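Local coordinates for dihydrodipicolinate synthase (Rhodopseudomonas palustris, PDB 3DZ1), which belongs to the DapA family and probably acts as a 4-hydroxy-tetrahydrodipicolinate synthase, a lyase of lysine biosynthesis built on a TIM barrel, at residues 77-85 against 98-109. Numbering follows the deposited sequence.
Sequences MQVIVGVSA and SMDAGAAGVMIA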
HETATM    1  N   MSE A  77     -34.587  -8.050 -17.860  1.00 17.62           N
HETATM    2  CA  MSE A  77     -33.150  -8.232 -17.682  1.00 16.34           C
HETATM    3  C   MSE A  77     -32.800  -8.649 -16.258  1.00 14.69           C
HETATM    4  O   MSE A  77     -33.556  -8.403 -15.321  1.00 13.86           O
HETATM    5  CB  MSE A  77     -32.406  -6.935 -18.006  1.00 16.62           C
HETATM    6  CG  MSE A  77     -32.578  -6.442 -19.424  1.00 17.63           C
HETATM    7 SE   MSE A  77     -31.567  -4.821 -19.710  1.00 22.59          SE
HETATM    8  CE  MSE A  77     -32.615  -3.617 -18.612  1.00 15.03           C
ATOM      9  N   GLN A  78     -31.641  -9.277 -16.105  1.00 14.62           N
ATOM     10  CA  GLN A  78     -31.183  -9.707 -14.795  1.00 13.58           C
ATOM     11  C   GLN A  78     -30.406  -8.548 -14.172  1.00 12.46           C
ATOM     12  O   GLN A  78     -29.476  -8.023 -14.781  1.00 13.39           O
ATOM     13  CB  GLN A  78     -30.283 -10.938 -14.939  1.00 15.64           C
ATOM     14  CG  GLN A  78     -30.964 -12.118 -15.629  1.00 21.41           C
ATOM     15  CD  GLN A  78     -30.049 -13.319 -15.793  1.00 25.19           C
ATOM     16  OE1 GLN A  78     -28.998 -13.240 -16.444  1.00 28.07           O
ATOM     17  NE2 GLN A  78     -30.451 -14.450 -15.212  1.00 26.64           N
ATOM     18  N   VAL A  79     -30.798  -8.137 -12.970  1.00 10.48           N
ATOM     19  CA  VAL A  79     -30.118  -7.035 -12.293  1.00 11.37           C
ATOM     20  C   VAL A  79     -29.258  -7.535 -11.139  1.00  9.88           C
ATOM     21  O   VAL A  79     -29.724  -8.260 -10.261  1.00 10.44           O
ATOM     22  CB  VAL A  79     -31.129  -5.990 -11.760  1.00  9.38           C
ATOM     23  CG1 VAL A  79     -30.417  -4.949 -10.910  1.00  9.79           C
ATOM     24  CG2 VAL A  79     -31.817  -5.309 -12.928  1.00  8.53           C
ATOM     25  N   ILE A  80     -27.992  -7.134 -11.156  1.00 10.82           N
ATOM     26  CA  ILE A  80     -27.035  -7.529 -10.131  1.00  9.50           C
ATOM     27  C   ILE A  80     -26.755  -6.335  -9.227  1.00  9.87           C
ATOM     28  O   ILE A  80     -26.420  -5.255  -9.701  1.00  8.96           O
ATOM     29  CB  ILE A  80     -25.725  -7.998 -10.785  1.00  9.37           C
ATOM     30  CG1 ILE A  80     -26.007  -9.211 -11.670  1.00 10.58           C
ATOM     31  CG2 ILE A  80     -24.694  -8.343  -9.719  1.00 11.93           C
ATOM     32  CD1 ILE A  80     -24.887  -9.539 -12.619  1.00 11.08           C
ATOM     33  N   VAL A  81     -26.894  -6.528  -7.922  1.00  9.17           N
ATOM     34  CA  VAL A  81     -26.657  -5.440  -6.985  1.00  8.19           C
ATOM     35  C   VAL A  81     -25.328  -5.626  -6.261  1.00  6.93           C
ATOM     36  O   VAL A  81     -25.054  -6.694  -5.709  1.00  5.48           O
ATOM     37  CB  VAL A  81     -27.792  -5.349  -5.942  1.00 10.14           C
ATOM     38  CG1 VAL A  81     -27.558  -4.153  -5.017  1.00  8.35           C
ATOM     39  CG2 VAL A  81     -29.141  -5.231  -6.649  1.00 11.18           C
ATOM     40  N   GLY A  82     -24.492  -4.594  -6.293  1.00  8.17           N
ATOM     41  CA  GLY A  82     -23.216  -4.674  -5.607  1.00  8.11           C
ATOM     42  C   GLY A  82     -23.512  -4.586  -4.123  1.00 10.54           C
ATOM     43  O   GLY A  82     -24.214  -3.673  -3.694  1.00 10.29           O
ATOM     44  N   VAL A  83     -23.009  -5.536  -3.339  1.00 10.90           N
ATOM     45  CA  VAL A  83     -23.256  -5.517  -1.901  1.00 10.96           C
ATOM     46  C   VAL A  83     -21.978  -5.441  -1.075  1.00 10.74           C
ATOM     47  O   VAL A  83     -22.021  -5.590   0.141  1.00 11.94           O
ATOM     48  CB  VAL A  83     -24.069  -6.754  -1.441  1.00 11.49           C
ATOM     49  CG1 VAL A  83     -25.422  -6.770  -2.126  1.00 11.35           C
ATOM     50  CG2 VAL A  83     -23.304  -8.027  -1.740  1.00 10.40           C
ATOM     51  N   SER A  84     -20.847  -5.209  -1.735  1.00 10.05           N
ATOM     52  CA  SER A  84     -19.573  -5.095  -1.030  1.00 12.11           C
ATOM     53  C   SER A  84     -19.754  -4.064   0.081  1.00 12.98           C
ATOM     54  O   SER A  84     -20.323  -2.995  -0.145  1.00 12.87           O
ATOM     55  CB  SER A  84     -18.470  -4.651  -1.991  1.00 12.72           C
ATOM     56  OG  SER A  84     -18.332  -5.577  -3.058  1.00 15.18           O
ATOM     57  N   ALA A  85     -19.281  -4.381   1.279  1.00 14.33           N
ATOM     58  CA  ALA A  85     -19.435  -3.470   2.405  1.00 14.88           C
ATOM     59  C   ALA A  85     -18.352  -3.689   3.452  1.00 16.74           C
ATOM     60  O   ALA A  85     -17.655  -4.700   3.430  1.00 15.49           O
ATOM     61  CB  ALA A  85     -20.811  -3.660   3.031  1.00 14.87           C
ATOM     62  N   SER A  98     -32.418  -6.811  -1.836  1.00 13.98           N
ATOM     63  CA  SER A  98     -32.310  -6.825  -3.287  1.00 14.02           C
ATOM     64  C   SER A  98     -32.941  -8.079  -3.874  1.00 12.96           C
ATOM     65  O   SER A  98     -33.659  -8.011  -4.870  1.00 13.96           O
ATOM     66  CB  SER A  98     -30.843  -6.736  -3.704  1.00 12.74           C
ATOM     67  OG  SER A  98     -30.259  -5.539  -3.227  1.00 13.02           O
HETATM   68  N   MSE A  99     -32.674  -9.226  -3.257  1.00 13.08           N
HETATM   69  CA  MSE A  99     -33.241 -10.473  -3.743  1.00 15.51           C
HETATM   70  C   MSE A  99     -34.763 -10.486  -3.590  1.00 15.86           C
HETATM   71  O   MSE A  99     -35.476 -10.916  -4.502  1.00 14.44           O
HETATM   72  CB  MSE A  99     -32.617 -11.668  -3.014  1.00 16.52           C
HETATM   73  CG  MSE A  99     -31.119 -11.847  -3.271  1.00 18.84           C
HETATM   74 SE   MSE A  99     -30.612 -11.900  -5.157  1.00 23.89          SE
HETATM   75  CE  MSE A  99     -31.421 -13.590  -5.648  1.00 21.39           C
ATOM     76  N   ASP A 100     -35.270 -10.015  -2.452  1.00 16.35           N
ATOM     77  CA  ASP A 100     -36.718  -9.980  -2.249  1.00 18.18           C
ATOM     78  C   ASP A 100     -37.370  -9.047  -3.265  1.00 17.12           C
ATOM     79  O   ASP A 100     -38.514  -9.258  -3.673  1.00 17.45           O
ATOM     80  CB  ASP A 100     -37.072  -9.504  -0.836  1.00 20.18           C
ATOM     81  CG  ASP A 100     -36.705 -10.517   0.232  1.00 24.52           C
ATOM     82  OD1 ASP A 100     -36.751 -11.732  -0.055  1.00 26.92           O
ATOM     83  OD2 ASP A 100     -36.389 -10.099   1.366  1.00 27.08           O
ATOM     84  N   ALA A 101     -36.634  -8.016  -3.669  1.00 15.52           N
ATOM     85  CA  ALA A 101     -37.128  -7.040  -4.633  1.00 15.55           C
ATOM     86  C   ALA A 101     -37.189  -7.602  -6.051  1.00 14.99           C
ATOM     87  O   ALA A 101     -37.988  -7.140  -6.872  1.00 13.27           O
ATOM     88  CB  ALA A 101     -36.254  -5.796  -4.606  1.00 15.48           C
ATOM     89  N   GLY A 102     -36.338  -8.588  -6.339  1.00 13.43           N
ATOM     90  CA  GLY A 102     -36.330  -9.192  -7.661  1.00 12.19           C
ATOM     91  C   GLY A 102     -34.972  -9.253  -8.339  1.00 11.38           C
ATOM     92  O   GLY A 102     -34.880  -9.559  -9.533  1.00 10.50           O
ATOM     93  N   ALA A 103     -33.912  -8.969  -7.591  1.00 10.22           N
ATOM     94  CA  ALA A 103     -32.569  -9.006  -8.161  1.00  9.07           C
ATOM     95  C   ALA A 103     -32.208 -10.417  -8.613  1.00 10.44           C
ATOM     96  O   ALA A 103     -32.715 -11.404  -8.070  1.00  9.51           O
ATOM     97  CB  ALA A 103     -31.549  -8.508  -7.136  1.00 10.75           C
ATOM     98  N   ALA A 104     -31.343 -10.506  -9.621  1.00  9.61           N
ATOM     99  CA  ALA A 104     -30.900 -11.797 -10.128  1.00  9.64           C
ATOM    100  C   ALA A 104     -29.783 -12.339  -9.233  1.00  9.41           C
ATOM    101  O   ALA A 104     -29.587 -13.550  -9.124  1.00 10.36           O
ATOM    102  CB  ALA A 104     -30.404 -11.652 -11.553  1.00  9.44           C
ATOM    103  N   GLY A 105     -29.062 -11.428  -8.588  1.00  9.96           N
ATOM    104  CA  GLY A 105     -27.973 -11.819  -7.710  1.00  9.30           C
ATOM    105  C   GLY A 105     -27.213 -10.604  -7.219  1.00  9.86           C
ATOM    106  O   GLY A 105     -27.590  -9.470  -7.517  1.00 10.79           O
ATOM    107  N   VAL A 106     -26.136 -10.834  -6.473  1.00  8.98           N
ATOM    108  CA  VAL A 106     -25.337  -9.737  -5.937  1.00  9.47           C
ATOM    109  C   VAL A 106     -23.854  -9.884  -6.265  1.00  9.12           C
ATOM    110  O   VAL A 106     -23.390 -10.970  -6.616  1.00  7.42           O
ATOM    111  CB  VAL A 106     -25.506  -9.636  -4.400  1.00  8.27           C
ATOM    112  CG1 VAL A 106     -26.982  -9.506  -4.048  1.00  7.93           C
ATOM    113  CG2 VAL A 106     -24.902 -10.861  -3.721  1.00  9.41           C
HETATM  114  N   MSE A 107     -23.110  -8.788  -6.153  1.00  9.72           N
HETATM  115  CA  MSE A 107     -21.679  -8.815  -6.434  1.00 10.47           C
HETATM  116  C   MSE A 107     -20.896  -8.539  -5.159  1.00  9.79           C
HETATM  117  O   MSE A 107     -21.270  -7.675  -4.362  1.00  9.12           O
HETATM  118  CB  MSE A 107     -21.321  -7.778  -7.507  1.00 13.13           C
HETATM  119  CG  MSE A 107     -19.850  -7.810  -7.926  1.00 17.53           C
HETATM  120 SE   MSE A 107     -19.428  -6.642  -9.437  1.00 26.78          SE
HETATM  121  CE  MSE A 107     -19.483  -4.937  -8.533  1.00 20.23           C
ATOM    122  N   ILE A 108     -19.813  -9.283  -4.961  1.00  9.67           N
ATOM    123  CA  ILE A 108     -18.992  -9.109  -3.772  1.00  8.77           C
ATOM    124  C   ILE A 108     -17.519  -8.957  -4.113  1.00  9.71           C
ATOM    125  O   ILE A 108     -16.928  -9.808  -4.790  1.00  8.34           O
ATOM    126  CB  ILE A 108     -19.135 -10.307  -2.796  1.00  8.48           C
ATOM    127  CG1 ILE A 108     -20.611 -10.563  -2.489  1.00  8.96           C
ATOM    128  CG2 ILE A 108     -18.396 -10.006  -1.492  1.00  8.08           C
ATOM    129  CD1 ILE A 108     -20.849 -11.817  -1.654  1.00  8.44           C
ATOM    130  N   ALA A 109     -16.939  -7.858  -3.647  1.00 10.21           N
ATOM    131  CA  ALA A 109     -15.526  -7.577  -3.855  1.00 11.05           C
ATOM    132  C   ALA A 109     -14.869  -7.764  -2.495  1.00 12.69           C
ATOM    133  O   ALA A 109     -15.512  -7.594  -1.462  1.00 13.05           O
ATOM    134  CB  ALA A 109     -15.333  -6.145  -4.341  1.00 11.17           C
TER
HETATM  135  O   HOH W   1     -33.288  -9.008 -11.918  1.00 12.19           O
HETATM  136  O   HOH W   2     -16.857  -6.528   0.541  1.00 13.43           O
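Val-81 and Val-106 are paired on neighbouring parallel strands of the TIM barrel, 78-82 and 105-108, joined by helix 88-101 in a beta-alpha-beta crossover. The parallel pairing rests on a ladder of backbone bonds: Ala-104 N to Val-79 O, Val-81 N to Gly-105 O, Met-107 N to Val-81 O and Val-83 N to Met-107 O. The last is nearly straight (174° at the hydrogen, 2.9 Å from Val-83 N to Met-107 O) and lies in the carbonyl plane, whereas Met-107 N sits 40° above the plane of the Val-81 carbonyl.

Val-83 can be followed outward. Its CB lies 4.1 Å from Met-107 O; with chi1 at -61°, CG1 stands anti to the carbonyl carbon and reaches CB of Val-106 at 3.7 Å, the two side chains crossing at about a right angle. The other methyl, CG2, passes 3.3 Å from Met-107 O and meets Ile-108 CG1 at 3.8 Å. Replacing Val-83 by alanine would remove both branches and would probably leave Val-106 and Ile-108 CG1 without these methyl neighbours, opening a gap on their Val-83 side.

On the helix-facing side, both methyls of Val-81 rest against Ser-98, whose OG is hydrogen-bonded to Leu-94 O. On the other side Ile-80 CG2 meets Met-107 CB at 4.1 Å, and the Ile-80 side chain lies near Met-217, predicted to bind pyruvate.

Beyond the strands Ser-84 OG accepts a hydrogen bond from Ala-109 N at 2.7 Å, a side-chain oxygen continuing the ladder. Directional backbone bonds thus fix the register, though buried Gly-105 N finds no partner, while Val-81 packs against helix 88-101 and the Val-83 methyls cover Val-106 and Ile-108.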